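Local coordinates for capsule biosynthesis protein CapD proenzyme (Bacillus anthracis, PDB 3G9K) that cleaves the poly-gamma-D-glutamate capsule of the anthrax bacillus and transfers it by transpeptidation to the side-chain amine of diaminopimelic acid in peptidoglycan, at residues K225-G230 / M248-E253; S158-N163 / L173-L178. All coordinates share one frame; numbering follows the deposited sequence.

Contact 1: residues K225-G230 / M248-E253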
# COMPACT_ATOMS: atom_id res chain seq x y z
N LYS A 225 10.66 15.17 -0.73
CA LYS A 225 10.45 16.02 0.45
C LYS A 225 9.92 17.39 0.02
O LYS A 225 10.49 18.05 -0.85
CB LYS A 225 11.71 16.15 1.31
CG LYS A 225 11.48 16.82 2.70
CD LYS A 225 11.57 18.35 2.67
CE LYS A 225 11.17 18.94 4.03
NZ LYS A 225 10.83 20.41 3.98
N GLY A 226 8.80 17.76 0.62
CA GLY A 226 8.15 19.04 0.39
C GLY A 226 7.56 19.51 1.71
O GLY A 226 7.93 19.05 2.80
N ASN A 227 6.69 20.49 1.61
CA ASN A 227 5.97 21.04 2.74
C ASN A 227 4.49 21.18 2.36
O ASN A 227 4.15 21.42 1.18
CB ASN A 227 6.57 22.39 3.13
CG ASN A 227 6.40 23.45 2.06
OD1 ASN A 227 5.30 23.92 1.82
ND2 ASN A 227 7.49 23.82 1.42
N TYR A 228 3.62 21.03 3.35
CA TYR A 228 2.20 21.19 3.13
C TYR A 228 1.53 21.48 4.46
O TYR A 228 1.69 20.72 5.41
CB TYR A 228 1.63 19.94 2.46
CG TYR A 228 0.16 19.74 2.61
CD1 TYR A 228 -0.75 20.55 1.95
CD2 TYR A 228 -0.33 18.69 3.39
CE1 TYR A 228 -2.15 20.33 2.10
CE2 TYR A 228 -1.69 18.47 3.54
CZ TYR A 228 -2.60 19.30 2.90
OH TYR A 228 -3.95 19.05 3.06
N MSE A 229 0.82 22.60 4.54
CA MSE A 229 0.10 23.00 5.76
C MSE A 229 1.00 23.04 7.00
O MSE A 229 0.57 22.70 8.11
CB MSE A 229 -1.11 22.09 5.98
CG MSE A 229 -2.21 22.30 4.97
SE MSE A 229 -3.14 23.99 5.27
CE MSE A 229 -4.16 23.51 6.86
N GLY A 230 2.25 23.47 6.80
CA GLY A 230 3.20 23.56 7.90
C GLY A 230 3.82 22.24 8.31
O GLY A 230 4.58 22.17 9.30
N MSE A 248 -1.07 17.66 -5.51
CA MSE A 248 -2.50 17.74 -5.27
C MSE A 248 -2.84 18.33 -3.89
O MSE A 248 -3.75 19.14 -3.77
CB MSE A 248 -3.17 16.38 -5.44
CG MSE A 248 -3.31 15.94 -6.89
SE MSE A 248 -4.19 14.25 -7.13
CE MSE A 248 -5.86 14.60 -6.24
N LEU A 249 -2.12 17.88 -2.86
CA LEU A 249 -2.28 18.44 -1.52
C LEU A 249 -1.98 19.95 -1.55
O LEU A 249 -2.74 20.73 -0.98
CB LEU A 249 -1.37 17.75 -0.51
CG LEU A 249 -1.70 16.29 -0.14
CD1 LEU A 249 -0.55 15.70 0.66
CD2 LEU A 249 -3.04 16.14 0.63
N LYS A 250 -0.87 20.32 -2.18
CA LYS A 250 -0.44 21.72 -2.23
C LYS A 250 -1.40 22.58 -3.08
O LYS A 250 -1.78 23.68 -2.65
CB LYS A 250 0.99 21.83 -2.71
CG LYS A 250 2.01 21.31 -1.71
CD LYS A 250 3.42 21.51 -2.22
CE LYS A 250 3.86 22.97 -2.07
NZ LYS A 250 4.20 23.37 -0.67
N LEU A 251 -1.81 22.06 -4.23
CA LEU A 251 -2.90 22.66 -5.01
C LEU A 251 -4.20 22.86 -4.21
O LEU A 251 -4.84 23.91 -4.31
CB LEU A 251 -3.17 21.82 -6.27
CG LEU A 251 -2.16 22.00 -7.42
CD1 LEU A 251 -2.24 20.88 -8.47
CD2 LEU A 251 -2.39 23.38 -8.07
N ALA A 252 -4.62 21.86 -3.41
CA ALA A 252 -5.85 21.98 -2.61
C ALA A 252 -5.71 23.01 -1.49
O ALA A 252 -6.65 23.75 -1.20
CB ALA A 252 -6.25 20.60 -2.05
N GLU A 253 -4.53 23.08 -0.87
CA GLU A 253 -4.21 24.12 0.09
C GLU A 253 -4.33 25.53 -0.53
O GLU A 253 -5.02 26.41 0.01
CB GLU A 253 -2.79 23.94 0.63
CG GLU A 253 -2.30 25.09 1.51
CD GLU A 253 -1.04 24.78 2.26
OE1 GLU A 253 -0.27 23.86 1.85
OE2 GLU A 253 -0.80 25.49 3.27
O HOH W 1 6.67 21.69 -1.06
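N227 and K250 show how a lysine on a helix can hold the end of a β-strand through its backbone. The ammonium NZ of K250 donates to N227 O over 2.7 Å, reaching it from above the carbonyl plane, 36° out of it. Because the K250 chain bends at its last two torsions, its methylenes curl round the same oxygen, with CD 3.5 Å from N227 O. A water accepts from both N227 N and K250 NZ, adding a second route between strand and lysine, and D302 forms a salt bridge with NZ. The carboxylate of D302 probably balances the charge of the ammonium group.

At Y228 the contact turns aromatic. L249 CB sits over the centre of one ring face, 3.7 Å from the centroid, in a CH-pi contact, while M229 CG lies over the opposite face, nearer the rim. Farther along the ring, CE1 meets L249 O at 3.2 Å. The phenol OH hydrogen-bonds T94 of the partner chain, which fixes the far end of the ring.

M229, a selenomethionine, and G230 have backbone angles close to those of a type I' turn, as expected for a tight β-hairpin. Here M229 N donates to E253 OE1 at 3.2 Å, from above the carboxylate plane, and SE lies 3.4 Å from E253 OE2. The E253 carboxylate stands nearly perpendicular to the Y228 ring, 87° between planes.

The hairpin of strands 219-228 and 231-235 thus rests its tip on helix 242-254, whose turns 248-253 run at a small angle, 24°, to strand 225-228. Helix 264-284 packs against M248 and L251 of that helix, helix 302-306 brings up D302, and L65 and H95 of the partner chain press on Y228 and M229.

Contact 2: residues S158-N163 / L173-L178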
# COMPACT_ATOMS: atom_id res chain seq x y z
N SER A 158 -6.87 -25.98 -5.09
CA SER A 158 -7.89 -26.68 -4.32
C SER A 158 -7.97 -26.21 -2.87
O SER A 158 -9.06 -26.15 -2.34
CB SER A 158 -7.65 -28.19 -4.36
OG SER A 158 -6.33 -28.45 -3.95
N ILE A 159 -6.86 -25.83 -2.23
CA ILE A 159 -6.95 -25.33 -0.83
C ILE A 159 -7.78 -24.06 -0.61
O ILE A 159 -8.30 -23.84 0.50
CB ILE A 159 -5.59 -25.12 -0.14
CG1 ILE A 159 -4.83 -23.91 -0.72
CG2 ILE A 159 -4.73 -26.32 -0.24
CD1 ILE A 159 -3.48 -23.72 -0.05
N PHE A 160 -7.87 -23.22 -1.64
CA PHE A 160 -8.65 -21.99 -1.60
C PHE A 160 -10.09 -22.17 -2.04
O PHE A 160 -10.93 -21.30 -1.78
CB PHE A 160 -8.02 -20.95 -2.53
CG PHE A 160 -6.59 -20.68 -2.22
CD1 PHE A 160 -6.24 -19.96 -1.07
CD2 PHE A 160 -5.58 -21.14 -3.06
CE1 PHE A 160 -4.91 -19.70 -0.79
CE2 PHE A 160 -4.25 -20.88 -2.78
CZ PHE A 160 -3.92 -20.12 -1.65
N TYR A 161 -10.36 -23.28 -2.74
CA TYR A 161 -11.70 -23.60 -3.25
C TYR A 161 -12.07 -25.03 -2.89
O TYR A 161 -12.26 -25.83 -3.77
CB TYR A 161 -11.79 -23.42 -4.75
CG TYR A 161 -11.57 -22.01 -5.23
CD1 TYR A 161 -10.29 -21.57 -5.57
CD2 TYR A 161 -12.63 -21.10 -5.33
CE1 TYR A 161 -10.07 -20.29 -6.02
CE2 TYR A 161 -12.42 -19.79 -5.79
CZ TYR A 161 -11.13 -19.38 -6.12
OH TYR A 161 -10.87 -18.10 -6.59
N PRO A 162 -12.20 -25.33 -1.60
CA PRO A 162 -12.59 -26.65 -1.11
C PRO A 162 -13.97 -27.09 -1.64
O PRO A 162 -14.94 -26.33 -1.54
CB PRO A 162 -12.65 -26.45 0.41
CG PRO A 162 -11.81 -25.31 0.66
CD PRO A 162 -12.04 -24.39 -0.48
N ASN A 163 -14.03 -28.29 -2.20
CA ASN A 163 -15.23 -28.78 -2.86
C ASN A 163 -15.74 -27.84 -3.96
O ASN A 163 -16.94 -27.79 -4.22
CB ASN A 163 -16.33 -29.08 -1.83
CG ASN A 163 -16.01 -30.29 -0.96
OD1 ASN A 163 -15.85 -31.41 -1.46
ND2 ASN A 163 -15.92 -30.07 0.34
N LEU A 173 -7.56 -21.95 6.97
CA LEU A 173 -6.77 -22.18 5.76
C LEU A 173 -5.33 -22.46 6.13
O LEU A 173 -4.67 -21.60 6.73
CB LEU A 173 -6.84 -20.93 4.88
CG LEU A 173 -5.95 -20.92 3.63
CD1 LEU A 173 -6.27 -22.10 2.69
CD2 LEU A 173 -6.11 -19.57 2.97
N ILE A 174 -4.87 -23.65 5.72
CA ILE A 174 -3.52 -24.15 5.92
C ILE A 174 -2.81 -24.12 4.55
O ILE A 174 -3.40 -24.50 3.54
CB ILE A 174 -3.47 -25.61 6.45
CG1 ILE A 174 -4.02 -25.68 7.91
CG2 ILE A 174 -2.04 -26.11 6.39
CD1 ILE A 174 -4.37 -27.16 8.48
N GLN A 175 -1.58 -23.58 4.55
CA GLN A 175 -0.78 -23.37 3.31
C GLN A 175 0.61 -24.03 3.40
O GLN A 175 1.65 -23.36 3.55
CB GLN A 175 -0.65 -21.85 2.99
CG GLN A 175 -1.97 -21.16 2.61
CD GLN A 175 -1.83 -19.69 2.37
OE1 GLN A 175 -1.67 -19.23 1.23
NE2 GLN A 175 -1.92 -18.92 3.44
N THR A 176 0.60 -25.36 3.28
CA THR A 176 1.77 -26.19 3.39
C THR A 176 2.89 -25.92 2.39
O THR A 176 4.04 -25.81 2.79
CB THR A 176 1.37 -27.65 3.32
OG1 THR A 176 0.49 -27.90 4.41
CG2 THR A 176 2.60 -28.55 3.40
N ASP A 177 2.55 -25.78 1.11
CA ASP A 177 3.53 -25.41 0.07
C ASP A 177 4.20 -24.09 0.39
O ASP A 177 5.43 -23.98 0.28
CB ASP A 177 2.89 -25.30 -1.33
CG ASP A 177 2.38 -26.63 -1.89
OD1 ASP A 177 2.63 -27.69 -1.31
OD2 ASP A 177 1.76 -26.61 -2.98
N LEU A 178 3.41 -23.08 0.78
CA LEU A 178 3.97 -21.78 1.16
C LEU A 178 4.88 -21.86 2.39
O LEU A 178 5.90 -21.17 2.45
CB LEU A 178 2.86 -20.71 1.36
CG LEU A 178 3.25 -19.28 1.73
CD1 LEU A 178 4.19 -18.65 0.69
CD2 LEU A 178 1.96 -18.40 1.92
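Q175 spends its side-chain amide in two ways: NE2 donates a hydrogen bond to the carbonyl oxygen of V57, while OE1 is presented to the edge of the F160 ring, 3.8 Å from CZ and close to the ring plane. The amide and ring planes stand 79° apart. In this part of the gamma-glutamyltranspeptidase (Ntn-hydrolase) fold, Q175 occupies the N-cap position of helix 176-188, just after the short strand 172-173, which pairs antiparallel with 135-136. The loop holding S158-N163 comes back against this strand-to-helix junction, so the arrangement illustrates a loop closing over an N-cap by apolar contact.

No hydrogen bond crosses between the two segments; their fit depends on branched carbons and a ring. L173 divides its two methyls between neighbouring residues. CD2 approaches F160 CE1 at 3.9 Å, whereas CD1 reaches the backbone of I159, 3.5 Å from I159 O. The first torsion of L173 (174°) swings CG opposite its own amide nitrogen, carrying both methyls to the loop.

I159 covers the remaining ground. Its CG1 stands over the centre of the F160 ring, 3.6 Å above the plane, giving the ring a face contact from its own segment while Q175 meets its edge. Across the interface between the two chains, F34 of the partner chain also meets the F160 ring, and Y29 of that chain packs on I159. Beyond CG1 the extended ethyl branch carries I159 CD1 between the segments, where it touches I174 O at 3.7 Å and Q175 CG at 4.0 Å.

Along the chain the two contacts follow in series: contact 2 closes at the start of helix 176-188 before contact 1 opens on strand 219-228. Their centres are about 46 Å apart and their nearest atoms about 33 Å, on opposite sides of the chain's centre, so neither touches the other. They share no helix, strand or sheet. Contact 1 joins the four-stranded antiparallel sheet to helix 242-254, whereas contact 2 closes a loop beside the small two-stranded sheet. Both belong to the gamma-glutamyltranspeptidase part of the enzyme, and both are touched by the partner chain, consistent with an enzyme built from two polypeptides whose chains meet at widely separated places.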